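Local atomic coordinates of probable exosome complex exonuclease 1 (Archaeoglobus fulgidus, PDB entry 3M7N), a protein that probably acts as the catalytic component of the exosome, degrading RNA from the 3' end and also able to synthesise heteromeric RNA tails. Residues Ala147-Gly152 and Glu235-Arg240; Lys156-Ser161 and Glu231-Ala236; Lys106-Ala111 and Ser200-Gln205; Ala73-Arg78 and Ala111-Glu116; Met81-Phe84 and Glu88-Arg91. The protein carries 1 engineered substitution. One frame throughout, in Å; residues are numbered along the deposited sequence.

Contact 1: Ala147-Gly152 and Glu235-Arg240; sequences ALVDAG and EAILRR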
# COMPACT_ATOMS: atom_id res chain seq x y z
N ALA E 147 20.83 -2.18 -23.17
CA ALA E 147 21.16 -2.01 -21.75
C ALA E 147 21.41 -3.34 -21.03
O ALA E 147 22.34 -3.47 -20.23
CB ALA E 147 20.09 -1.20 -21.01
N LEU E 148 20.57 -4.33 -21.33
CA LEU E 148 20.75 -5.65 -20.76
C LEU E 148 22.10 -6.22 -21.15
O LEU E 148 22.83 -6.77 -20.30
CB LEU E 148 19.61 -6.59 -21.16
CG LEU E 148 18.27 -6.34 -20.43
CD1 LEU E 148 17.12 -7.10 -21.07
CD2 LEU E 148 18.36 -6.67 -18.94
N VAL E 149 22.48 -6.08 -22.42
CA VAL E 149 23.75 -6.63 -22.86
C VAL E 149 24.90 -5.88 -22.22
O VAL E 149 25.89 -6.47 -21.81
CB VAL E 149 23.89 -6.64 -24.40
CG1 VAL E 149 25.29 -7.08 -24.80
CG2 VAL E 149 22.86 -7.57 -25.02
N ASP E 150 24.74 -4.56 -22.13
CA ASP E 150 25.73 -3.69 -21.51
C ASP E 150 25.97 -4.10 -20.05
O ASP E 150 27.09 -4.04 -19.55
CB ASP E 150 25.28 -2.23 -21.63
CG ASP E 150 26.31 -1.23 -21.08
OD1 ASP E 150 25.91 -0.24 -20.44
OD2 ASP E 150 27.52 -1.43 -21.29
N ALA E 151 24.90 -4.53 -19.37
CA ALA E 151 25.00 -5.01 -17.99
C ALA E 151 25.42 -6.47 -17.91
O ALA E 151 25.49 -7.05 -16.84
CB ALA E 151 23.67 -4.78 -17.24
N GLY E 152 25.68 -7.08 -19.06
CA GLY E 152 26.18 -8.44 -19.06
C GLY E 152 25.24 -9.49 -18.51
O GLY E 152 25.68 -10.52 -18.02
N GLU E 235 26.56 -2.97 -33.36
CA GLU E 235 27.58 -1.95 -33.50
C GLU E 235 27.75 -1.16 -32.20
O GLU E 235 28.88 -0.95 -31.72
CB GLU E 235 27.20 -0.99 -34.62
CG GLU E 235 28.32 -0.74 -35.60
CD GLU E 235 28.52 -1.89 -36.57
OE1 GLU E 235 29.47 -2.70 -36.37
OE2 GLU E 235 27.74 -1.98 -37.55
N ALA E 236 26.63 -0.73 -31.63
CA ALA E 236 26.66 0.03 -30.39
C ALA E 236 27.36 -0.74 -29.26
O ALA E 236 28.08 -0.15 -28.46
CB ALA E 236 25.25 0.48 -29.98
N ILE E 237 27.17 -2.05 -29.22
CA ILE E 237 27.80 -2.90 -28.21
C ILE E 237 29.27 -3.16 -28.55
O ILE E 237 30.12 -3.27 -27.67
CB ILE E 237 27.02 -4.23 -28.05
CG1 ILE E 237 25.67 -3.98 -27.36
CG2 ILE E 237 27.83 -5.23 -27.25
CD1 ILE E 237 25.78 -3.62 -25.85
N LEU E 238 29.57 -3.25 -29.84
CA LEU E 238 30.95 -3.42 -30.28
C LEU E 238 31.78 -2.21 -29.79
O LEU E 238 32.88 -2.36 -29.26
CB LEU E 238 30.98 -3.55 -31.80
CG LEU E 238 32.24 -4.00 -32.57
CD1 LEU E 238 33.14 -2.82 -32.86
CD2 LEU E 238 33.00 -5.09 -31.84
N ARG E 239 31.23 -1.02 -29.96
CA ARG E 239 31.90 0.19 -29.52
C ARG E 239 32.20 0.13 -28.03
O ARG E 239 33.31 0.42 -27.60
CB ARG E 239 31.04 1.41 -29.86
CG ARG E 239 31.52 2.15 -31.10
CD ARG E 239 30.38 2.66 -31.95
NE ARG E 239 29.35 3.30 -31.14
CZ ARG E 239 28.08 3.39 -31.51
NH1 ARG E 239 27.68 2.89 -32.67
NH2 ARG E 239 27.20 3.98 -30.71
N ARG E 240 31.19 -0.25 -27.25
CA ARG E 240 31.33 -0.42 -25.82
C ARG E 240 32.41 -1.45 -25.51
O ARG E 240 33.20 -1.29 -24.57
CB ARG E 240 30.00 -0.88 -25.23
CG ARG E 240 30.08 -1.34 -23.79
CD ARG E 240 30.64 -0.24 -22.91
NE ARG E 240 30.69 -0.67 -21.51
CZ ARG E 240 31.23 0.05 -20.54
NH1 ARG E 240 31.22 -0.41 -19.31
NH2 ARG E 240 31.78 1.23 -20.81

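Contact 2: Lys156-Ser161 and Glu231-Ala236; sequences KGMITS and EMQREA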
# COMPACT_ATOMS: atom_id res chain seq x y z
N LYS E 156 19.44 -15.56 -24.18
CA LYS E 156 19.42 -16.49 -25.30
C LYS E 156 19.92 -15.79 -26.57
O LYS E 156 20.57 -16.39 -27.41
CB LYS E 156 18.00 -17.01 -25.55
CG LYS E 156 17.58 -18.14 -24.64
CD LYS E 156 16.08 -18.41 -24.78
CE LYS E 156 15.58 -19.39 -23.71
NZ LYS E 156 14.11 -19.65 -23.80
N GLY E 157 19.61 -14.51 -26.68
CA GLY E 157 20.02 -13.72 -27.80
C GLY E 157 19.48 -12.32 -27.59
O GLY E 157 19.10 -11.96 -26.50
N MET E 158 19.41 -11.54 -28.65
CA MET E 158 19.00 -10.17 -28.53
C MET E 158 17.53 -9.96 -28.87
O MET E 158 16.90 -10.78 -29.53
CB MET E 158 19.89 -9.29 -29.40
CG MET E 158 21.20 -8.93 -28.72
SD MET E 158 21.00 -7.29 -28.05
CE MET E 158 19.78 -6.72 -29.23
N ILE E 159 16.99 -8.85 -28.41
CA ILE E 159 15.62 -8.53 -28.66
C ILE E 159 15.63 -7.32 -29.58
O ILE E 159 16.28 -6.33 -29.30
CB ILE E 159 14.89 -8.20 -27.33
CG1 ILE E 159 14.60 -9.48 -26.54
CG2 ILE E 159 13.61 -7.46 -27.59
CD1 ILE E 159 13.64 -10.44 -27.25
N THR E 160 14.91 -7.42 -30.68
CA THR E 160 14.92 -6.34 -31.64
C THR E 160 13.48 -6.06 -32.07
O THR E 160 12.68 -6.98 -32.25
CB THR E 160 15.83 -6.67 -32.87
OG1 THR E 160 17.12 -7.10 -32.42
CG2 THR E 160 15.97 -5.46 -33.80
N SER E 161 13.16 -4.80 -32.25
CA SER E 161 11.76 -4.45 -32.32
C SER E 161 11.49 -3.34 -33.33
O SER E 161 12.23 -2.36 -33.40
CB SER E 161 11.29 -4.05 -30.91
OG SER E 161 9.98 -3.53 -30.92
N GLU E 231 21.73 -4.91 -36.41
CA GLU E 231 23.12 -4.59 -36.68
C GLU E 231 23.53 -3.28 -36.01
O GLU E 231 24.67 -3.15 -35.57
CB GLU E 231 23.43 -4.57 -38.20
CG GLU E 231 23.63 -5.99 -38.80
CD GLU E 231 24.84 -6.76 -38.23
OE1 GLU E 231 25.93 -6.15 -38.03
OE2 GLU E 231 24.72 -7.98 -38.02
N MET E 232 22.61 -2.33 -35.90
CA MET E 232 22.92 -1.10 -35.16
C MET E 232 23.21 -1.39 -33.68
O MET E 232 24.13 -0.81 -33.08
CB MET E 232 21.83 -0.05 -35.32
CG MET E 232 21.50 0.26 -36.77
SD MET E 232 20.18 1.48 -37.00
CE MET E 232 19.59 1.02 -38.63
N GLN E 233 22.44 -2.31 -33.11
CA GLN E 233 22.56 -2.67 -31.71
C GLN E 233 23.91 -3.33 -31.51
O GLN E 233 24.61 -3.09 -30.52
CB GLN E 233 21.43 -3.65 -31.29
CG GLN E 233 20.01 -3.06 -31.24
CD GLN E 233 18.92 -4.13 -30.99
OE1 GLN E 233 18.10 -4.00 -30.07
NE2 GLN E 233 18.95 -5.20 -31.77
N ARG E 234 24.26 -4.18 -32.47
CA ARG E 234 25.50 -4.93 -32.39
C ARG E 234 26.66 -3.93 -32.45
O ARG E 234 27.59 -4.01 -31.67
CB ARG E 234 25.59 -5.92 -33.55
CG ARG E 234 26.80 -6.84 -33.48
CD ARG E 234 26.97 -7.64 -34.77
NE ARG E 234 28.40 -7.79 -35.06
CZ ARG E 234 29.13 -8.82 -34.65
NH1 ARG E 234 28.56 -9.82 -33.94
NH2 ARG E 234 30.43 -8.86 -34.94
N GLU E 235 26.56 -2.97 -33.36
CA GLU E 235 27.58 -1.95 -33.50
C GLU E 235 27.75 -1.16 -32.20
O GLU E 235 28.88 -0.95 -31.72
CB GLU E 235 27.20 -0.99 -34.62
CG GLU E 235 28.32 -0.74 -35.60
CD GLU E 235 28.52 -1.89 -36.57
OE1 GLU E 235 29.47 -2.70 -36.37
OE2 GLU E 235 27.74 -1.98 -37.55
N ALA E 236 26.63 -0.73 -31.63
CA ALA E 236 26.66 0.03 -30.39
C ALA E 236 27.36 -0.74 -29.26
O ALA E 236 28.08 -0.15 -28.46
CB ALA E 236 25.25 0.48 -29.98

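Contact 3: Lys106-Ala111 and Ser200-Gln205; sequences KEAFEA and SIALLQ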
# COMPACT_ATOMS: atom_id res chain seq x y z
N LYS E 106 7.95 -6.67 -20.39
CA LYS E 106 8.55 -7.59 -19.43
C LYS E 106 8.49 -9.01 -19.98
O LYS E 106 9.44 -9.81 -19.85
CB LYS E 106 7.82 -7.55 -18.08
CG LYS E 106 8.37 -8.56 -17.09
CD LYS E 106 7.50 -8.65 -15.84
CE LYS E 106 6.56 -9.84 -15.93
NZ LYS E 106 5.20 -9.50 -15.41
N GLU E 107 7.34 -9.31 -20.56
CA GLU E 107 7.08 -10.64 -21.09
C GLU E 107 8.07 -11.00 -22.21
O GLU E 107 8.56 -12.12 -22.28
CB GLU E 107 5.61 -10.75 -21.53
CG GLU E 107 4.71 -11.12 -20.34
CD GLU E 107 3.25 -10.72 -20.51
OE1 GLU E 107 2.88 -10.15 -21.56
OE2 GLU E 107 2.46 -10.98 -19.57
N ALA E 108 8.42 -10.01 -23.04
CA ALA E 108 9.37 -10.22 -24.12
C ALA E 108 10.73 -10.62 -23.58
O ALA E 108 11.45 -11.42 -24.20
CB ALA E 108 9.49 -8.96 -25.02
N PHE E 109 11.11 -10.09 -22.43
CA PHE E 109 12.42 -10.42 -21.89
C PHE E 109 12.42 -11.67 -21.03
O PHE E 109 13.46 -12.35 -20.92
CB PHE E 109 13.03 -9.22 -21.17
CG PHE E 109 13.48 -8.13 -22.11
CD1 PHE E 109 12.72 -6.99 -22.29
CD2 PHE E 109 14.65 -8.28 -22.86
CE1 PHE E 109 13.14 -5.99 -23.19
CE2 PHE E 109 15.06 -7.30 -23.73
CZ PHE E 109 14.31 -6.16 -23.90
N GLU E 110 11.27 -11.99 -20.43
CA GLU E 110 11.18 -13.19 -19.59
C GLU E 110 11.47 -14.37 -20.47
O GLU E 110 12.03 -15.37 -20.03
CB GLU E 110 9.79 -13.34 -18.97
CG GLU E 110 9.48 -12.28 -17.92
CD GLU E 110 8.17 -12.52 -17.20
OE1 GLU E 110 7.10 -12.66 -17.86
OE2 GLU E 110 8.20 -12.56 -15.95
N ALA E 111 11.11 -14.22 -21.73
CA ALA E 111 11.30 -15.25 -22.75
C ALA E 111 12.77 -15.47 -23.15
O ALA E 111 13.07 -16.38 -23.91
CB ALA E 111 10.45 -14.90 -23.99
N SER E 200 12.47 -16.08 -33.55
CA SER E 200 11.06 -16.13 -33.16
C SER E 200 10.52 -14.78 -32.70
O SER E 200 11.23 -13.78 -32.72
CB SER E 200 10.79 -17.23 -32.12
OG SER E 200 11.76 -17.24 -31.10
N ILE E 201 9.25 -14.78 -32.34
CA ILE E 201 8.52 -13.57 -32.00
C ILE E 201 8.44 -13.45 -30.49
O ILE E 201 7.91 -14.34 -29.81
CB ILE E 201 7.08 -13.65 -32.57
CG1 ILE E 201 7.11 -13.66 -34.11
CG2 ILE E 201 6.22 -12.50 -32.03
CD1 ILE E 201 5.78 -14.05 -34.77
N ALA E 202 8.95 -12.34 -29.97
CA ALA E 202 8.97 -12.09 -28.52
C ALA E 202 7.85 -11.14 -28.10
O ALA E 202 7.44 -11.14 -26.95
CB ALA E 202 10.33 -11.52 -28.11
N LEU E 203 7.35 -10.36 -29.04
CA LEU E 203 6.25 -9.43 -28.78
C LEU E 203 5.47 -9.25 -30.07
O LEU E 203 6.06 -9.02 -31.13
CB LEU E 203 6.79 -8.07 -28.33
CG LEU E 203 5.74 -6.97 -28.15
CD1 LEU E 203 6.04 -6.06 -26.93
CD2 LEU E 203 5.57 -6.13 -29.40
N LEU E 204 4.15 -9.32 -29.97
CA LEU E 204 3.30 -9.07 -31.12
C LEU E 204 2.00 -8.41 -30.67
O LEU E 204 1.28 -8.96 -29.85
CB LEU E 204 3.01 -10.38 -31.87
CG LEU E 204 2.23 -10.30 -33.19
CD1 LEU E 204 2.46 -11.54 -34.03
CD2 LEU E 204 0.75 -10.13 -32.96
N GLN E 205 1.71 -7.23 -31.20
CA GLN E 205 0.43 -6.58 -30.95
C GLN E 205 -0.02 -5.93 -32.24
O GLN E 205 0.81 -5.56 -33.07
CB GLN E 205 0.54 -5.50 -29.86
CG GLN E 205 1.10 -5.98 -28.53
CD GLN E 205 1.19 -4.84 -27.51
OE1 GLN E 205 2.14 -4.05 -27.51
NE2 GLN E 205 0.18 -4.76 -26.63

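Contact 4: Ala73-Arg78 and Ala111-Glu116; sequences AIIRYR and AVIMKE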
# COMPACT_ATOMS: atom_id res chain seq x y z
N ALA E 73 15.18 -15.94 -11.08
CA ALA E 73 15.08 -14.49 -10.92
C ALA E 73 13.73 -13.98 -11.40
O ALA E 73 13.07 -14.63 -12.20
CB ALA E 73 16.19 -13.80 -11.68
N ILE E 74 13.32 -12.81 -10.92
CA ILE E 74 12.15 -12.18 -11.47
C ILE E 74 12.61 -11.02 -12.31
O ILE E 74 13.68 -10.48 -12.07
CB ILE E 74 11.19 -11.64 -10.40
CG1 ILE E 74 11.93 -10.68 -9.47
CG2 ILE E 74 10.57 -12.80 -9.63
CD1 ILE E 74 11.04 -9.99 -8.47
N ILE E 75 11.78 -10.65 -13.28
CA ILE E 75 12.09 -9.54 -14.16
C ILE E 75 11.05 -8.45 -14.00
O ILE E 75 9.86 -8.72 -13.95
CB ILE E 75 12.06 -9.96 -15.65
CG1 ILE E 75 12.93 -11.20 -15.88
CG2 ILE E 75 12.48 -8.80 -16.53
CD1 ILE E 75 14.36 -10.98 -15.55
N ARG E 76 11.50 -7.21 -13.93
CA ARG E 76 10.57 -6.11 -13.88
C ARG E 76 10.94 -5.14 -14.97
O ARG E 76 12.11 -4.98 -15.31
CB ARG E 76 10.57 -5.47 -12.48
CG ARG E 76 10.29 -6.53 -11.40
CD ARG E 76 10.06 -5.95 -10.04
NE ARG E 76 11.29 -5.98 -9.26
CZ ARG E 76 11.39 -5.49 -8.03
NH1 ARG E 76 12.55 -5.56 -7.40
NH2 ARG E 76 10.34 -4.94 -7.44
N TYR E 77 9.94 -4.53 -15.57
CA TYR E 77 10.21 -3.65 -16.67
C TYR E 77 9.20 -2.57 -16.49
O TYR E 77 8.02 -2.84 -16.33
CB TYR E 77 10.01 -4.39 -18.00
CG TYR E 77 10.27 -3.59 -19.25
CD1 TYR E 77 11.37 -3.88 -20.07
CD2 TYR E 77 9.43 -2.56 -19.64
CE1 TYR E 77 11.62 -3.15 -21.23
CE2 TYR E 77 9.66 -1.84 -20.78
CZ TYR E 77 10.76 -2.15 -21.59
OH TYR E 77 10.99 -1.44 -22.75
N ARG E 78 9.67 -1.34 -16.49
CA ARG E 78 8.79 -0.22 -16.32
C ARG E 78 8.97 0.73 -17.48
O ARG E 78 10.08 1.18 -17.77
CB ARG E 78 9.09 0.50 -14.99
CG ARG E 78 8.08 1.59 -14.68
CD ARG E 78 8.31 2.17 -13.31
NE ARG E 78 9.20 3.32 -13.34
CZ ARG E 78 8.80 4.55 -13.67
NH1 ARG E 78 9.66 5.56 -13.66
NH2 ARG E 78 7.53 4.74 -14.03
N ALA E 111 11.11 -14.22 -21.73
CA ALA E 111 11.30 -15.25 -22.75
C ALA E 111 12.77 -15.47 -23.15
O ALA E 111 13.07 -16.38 -23.91
CB ALA E 111 10.45 -14.90 -23.99
N VAL E 112 13.67 -14.64 -22.63
CA VAL E 112 15.02 -14.59 -23.17
C VAL E 112 16.17 -14.49 -22.15
O VAL E 112 17.24 -15.05 -22.35
CB VAL E 112 15.09 -13.46 -24.21
CG1 VAL E 112 16.48 -12.92 -24.33
CG2 VAL E 112 14.58 -13.97 -25.56
N ILE E 113 15.94 -13.77 -21.06
CA ILE E 113 16.93 -13.71 -19.98
C ILE E 113 17.05 -15.07 -19.32
O ILE E 113 16.04 -15.72 -19.04
CB ILE E 113 16.53 -12.64 -18.92
CG1 ILE E 113 16.73 -11.23 -19.49
CG2 ILE E 113 17.32 -12.85 -17.64
CD1 ILE E 113 15.95 -10.14 -18.77
N MET E 114 18.27 -15.53 -19.09
CA MET E 114 18.47 -16.78 -18.37
C MET E 114 18.26 -16.57 -16.86
O MET E 114 19.21 -16.51 -16.08
CB MET E 114 19.85 -17.38 -18.67
CG MET E 114 20.09 -17.64 -20.15
SD MET E 114 21.75 -18.29 -20.47
CE MET E 114 21.68 -19.87 -19.63
N LYS E 115 17.01 -16.46 -16.45
CA LYS E 115 16.71 -16.11 -15.07
C LYS E 115 17.03 -17.23 -14.07
O LYS E 115 17.31 -16.96 -12.90
CB LYS E 115 15.28 -15.60 -14.93
CG LYS E 115 14.26 -16.39 -15.71
CD LYS E 115 13.18 -15.46 -16.22
CE LYS E 115 11.90 -16.21 -16.54
NZ LYS E 115 10.80 -15.21 -16.68
N GLU E 116 17.04 -18.47 -14.53
CA GLU E 116 17.42 -19.59 -13.66
C GLU E 116 18.78 -19.42 -12.99
O GLU E 116 19.10 -20.10 -12.02
CB GLU E 116 17.40 -20.91 -14.43
CG GLU E 116 16.02 -21.40 -14.80
CD GLU E 116 15.38 -20.57 -15.89
OE1 GLU E 116 14.14 -20.38 -15.85
OE2 GLU E 116 16.13 -20.10 -16.79

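Contact 5: Met81-Phe84 and Glu88-Arg91; sequences MAPF and ERKR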
# COMPACT_ATOMS: atom_id res chain seq x y z
N MET E 81 6.64 7.56 -19.51
CA MET E 81 6.81 8.73 -20.33
C MET E 81 6.95 9.95 -19.42
O MET E 81 6.18 10.12 -18.48
CB MET E 81 5.62 8.89 -21.27
CG MET E 81 5.18 7.61 -21.95
SD MET E 81 3.80 7.88 -23.08
CE MET E 81 4.56 8.85 -24.38
N ALA E 82 7.95 10.78 -19.71
CA ALA E 82 8.16 12.03 -18.99
C ALA E 82 7.07 13.01 -19.37
O ALA E 82 6.59 13.00 -20.49
CB ALA E 82 9.53 12.59 -19.30
N PRO E 83 6.67 13.87 -18.42
CA PRO E 83 5.55 14.79 -18.67
C PRO E 83 5.71 15.62 -19.94
O PRO E 83 4.72 15.98 -20.56
CB PRO E 83 5.55 15.68 -17.43
CG PRO E 83 6.10 14.82 -16.37
CD PRO E 83 7.16 13.98 -17.04
N PHE E 84 6.95 15.88 -20.33
CA PHE E 84 7.25 16.77 -21.46
C PHE E 84 7.56 16.01 -22.76
O PHE E 84 7.99 16.60 -23.74
CB PHE E 84 8.45 17.64 -21.11
CG PHE E 84 9.65 16.86 -20.68
CD1 PHE E 84 10.07 16.86 -19.35
CD2 PHE E 84 10.36 16.09 -21.60
CE1 PHE E 84 11.18 16.12 -18.95
CE2 PHE E 84 11.49 15.35 -21.20
CZ PHE E 84 11.90 15.36 -19.88
N GLU E 88 0.98 17.36 -25.57
CA GLU E 88 0.28 18.00 -24.47
C GLU E 88 0.79 17.43 -23.16
O GLU E 88 0.64 16.24 -22.91
CB GLU E 88 -1.23 17.73 -24.57
CG GLU E 88 -1.90 18.24 -25.85
CD GLU E 88 -2.55 19.61 -25.68
OE1 GLU E 88 -2.09 20.38 -24.81
OE2 GLU E 88 -3.52 19.90 -26.42
N ARG E 89 1.40 18.27 -22.32
CA ARG E 89 2.03 17.78 -21.09
C ARG E 89 1.17 16.72 -20.42
O ARG E 89 -0.03 16.93 -20.20
CB ARG E 89 2.30 18.93 -20.12
CG ARG E 89 3.17 18.55 -18.91
CD ARG E 89 2.41 18.78 -17.62
NE ARG E 89 3.19 18.41 -16.46
CZ ARG E 89 2.67 17.96 -15.32
NH1 ARG E 89 3.45 17.64 -14.30
NH2 ARG E 89 1.35 17.83 -15.22
N LYS E 90 1.77 15.59 -20.10
CA LYS E 90 1.02 14.44 -19.60
C LYS E 90 1.27 14.19 -18.11
O LYS E 90 2.41 14.04 -17.69
CB LYS E 90 1.40 13.19 -20.40
CG LYS E 90 0.63 11.96 -20.00
CD LYS E 90 1.34 10.69 -20.41
CE LYS E 90 0.50 9.49 -20.03
NZ LYS E 90 1.33 8.41 -19.40
N ARG E 91 0.19 14.16 -17.32
CA ARG E 91 0.31 13.95 -15.88
C ARG E 91 1.14 12.71 -15.56
O ARG E 91 0.89 11.63 -16.10
CB ARG E 91 -1.08 13.88 -15.20
CG ARG E 91 -2.07 12.89 -15.83
CD ARG E 91 -2.85 12.07 -14.78
NE ARG E 91 -3.90 12.82 -14.09
CZ ARG E 91 -4.63 12.34 -13.08
NH1 ARG E 91 -5.56 13.09 -12.51
NH2 ARG E 91 -4.43 11.10 -12.65

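Contact 1: Ala147-Gly152 and Glu235-Arg240
Ile237 reaches from helix 212-248 to Val149 and Asp150 near the end of helix 136-150. Its CB points at the partner helix. From there Ile237 CG1 stands anti to the carbonyl carbon (chi1 -71°) and CG2 anti to the backbone N, and both carbons lie 4.0 Å from Val149 CG1. The chain ends in CD1, which lies 3.6 Å from Val149 CG1 and also touches Val149 CB. CD1 further reaches the backbone, 4.0 Å from Asp150 N. An alanine here is likely to leave a gap beside Val149, since CG1, CG2 and CD1 are absent from it. One turn further on, Arg240 adds a salt bridge, NE to Asp150 OD2 at 3.3 Å. The two side chains cross at about a right angle, with carboxylate and guanidinium planes 81° apart. The other carboxylate oxygen, Asp150 OD1, accepts a hydrogen bond from Ser42 N. Val149 and Ile237 each also pack on an apolar side chain of another protein of the complex. Gly152 ends the shorter helix in a Schellman motif. The contact is thus helix-helix packing in the RNase PH fold, an apolar pair flanked by an ion pair.

Contact 2: Lys156-Ser161 and Glu231-Ala236
Thr160 OG1 lies 2.7 Å from the amide atom modelled as Gln233 NE2. The other amide atom, Gln233 OE1, is placed 3.1 Å from Ile159 O. The amide is probably turned over in the model. The polar end of this buried glutamine, which comes from the helix, faces Ile159 O and Thr160 OG1 of the strand. Gln233 gets there with CG anti to its carbonyl carbon (chi1 -70°) and an extended chain beyond. The Thr160 CG2 methyl lies beside the glutamine amide. Met158 comes from the same strand, and its chain is bent twice. Its CE lies against the end of Gln233, and the very short approach in the model is doubtful. A leucine in place of Gln233 would probably leave Ile159 O and Thr160 OG1 without the polar group that now faces them. The CB atoms of Met158 and Thr160 point toward the helix, while the CB of Ile159 between them points away. Backbone hydrogen bonds of Met158 with Ile193 and of Thr160 with Phe191 hold the strand in its sheet. The axes of strand 158-161 and helix 231-236 approach to 9.9 Å, with 132° between their N-to-C directions. This is helix-on-sheet packing, with helix 212-248 lying against the antiparallel four-stranded sheet of the RNase PH fold.

Contact 3: Lys106-Ala111 and Ser200-Gln205
The flat group at the contact is the Ala202-Leu203 peptide, whose Ala202 O faces Ala108, and no ring takes part. Ala202 O receives Ala108 from two atoms. Ala108 CA makes a CA-H...O contact with it at 3.5 Å, with an angle of 134° at the hydrogen. Ala108 CB lies 3.6 Å from the same oxygen. The methyls then meet each other, with Ala108 CB 4.1 Å from Ala202 CB. Ala202 CB is equally far from the backbone oxygen Ala108 O. Small side chains on both sides go with a very close approach of the backbones, 4.8 Å between Ala108 CA and Ala202 CA. Leu203 contributes less, through its CB, 4.4 Å from Ala108 CB. Its side chain also packs on Leu141 of helix 136-150. The CB of Phe109 points away from the strand, and its side chain touches Leu141, Ala144 and Leu148. The strand is uneven where the helix touches it. Ala202 and Leu203 both face Ala190 in a classic beta bulge, and the chain turns a corner there. Further along, Gln205 pairs with a strand of a neighbouring subunit, probable exosome complex exonuclease 2, so the sheet runs on into it. The contact joins helix 96-110 of the first family domain to the bulged strand 197-207 of the second, outermost in the sheet within this chain, in the RNase PH fold.

Contact 4: Ala73-Arg78 and Ala111-Glu116
Ala73 N donates a hydrogen bond to Lys115 O, 3.0 Å long and nearly straight at 166°. The donor stands above the carbonyl plane, 55° out of it, and not on a lone pair. The bond joins the start of the first strand of a beta-alpha-beta crossover to the loop that leaves its helix. Strand 74-81 leads through helix 96-110 to the parallel neighbouring strand 122-129, and the segment 111-116 belongs to the return path. That path is turned sharply by an inverse gamma turn centred on Met114, with a weak bond from Lys115 N back to Ile113 O. Beside the hydrogen bond the side chains close up. Ala73 CB lies 3.8 Å from Lys115 CB. In return, Lys115 CB comes to 3.6 Å from Ala73 O. The lysine chain starts with CG wedged between the backbone nitrogen and the carbonyl carbon (chi1 43°). The chain, bent at chi2, brings CD to 4.3 Å from Ile75 CG1. Its ammonium group has a long, weak ion pair with Glu110 of the helix. Deeper in, two isoleucines reach for each other tip to tip. Ile113 also rests on Leu148 and Met155, so the pair links strand 74-81 to helix 136-150 and to the loop that carries Met155. At the meeting point Ile75 CD1 lies 3.7 Å from Ile113 CD1 and 4.1 Å from Ile113 CG2.

Contact 5: Met81-Phe84 and Glu88-Arg91
Pro83 and Lys90 are joined by one backbone hydrogen bond, Lys90 N to Pro83 O, 3.0 Å long with an N-H...O angle of 162°. The donor lies in the carbonyl plane, on a lone pair. Two CA-H...O contacts run beside it. Arg89 CA comes to 3.3 Å from Pro83 O, and Pro83 CA to 3.4 Å from Lys90 O. Pro83 O is thus approached by two successive residues. Van der Waals contacts follow at the proline ring. The apolar member, Arg89 CG, lies 4.0 Å from Pro83 CB, and the arginine chain, bent at chi2, brings NE to 3.7 Å from the same Pro83 CB. The charged ends have partners beyond the two segments. Arg89 NE forms a salt bridge with Asp138 of a neighbouring subunit, probable exosome complex exonuclease 2. Lys90 NZ forms a salt bridge with Asp95 of its own chain, and Met81 SD stands 4.5 Å from Lys90 NZ. Lys90 also packs on a cytosine base of the bound RNA, which puts the contact at the RNA path. In the fold, the two segments form a tight reversal at the end of strand 74-81. Met81 touches Arg97 and Lys90 touches Ser98, both on helix 96-110, which follows the loop.

From the N terminus, strand 74-81 opens contact 4. Contact 5 closes a short loop just after it and is nested inside the larger loop of contact 4. Helix 96-110 then opens contact 3, and contact 4 closes directly behind it. Contacts 3 and 4 therefore cross, and they share Ala111. Helix 136-150 opens contact 1 and strand 158-167 opens contact 2. Contact 3 closes on strand 197-207, crossing both. Contacts 1 and 2 end together on helix 212-248, sharing Glu235 and Ala236. Contact 3 ties the first family domain to the second. Phe109 touches Leu148 and Ile159, bringing contacts 1, 2 and 3 together in one core, while contact 5 stays apart.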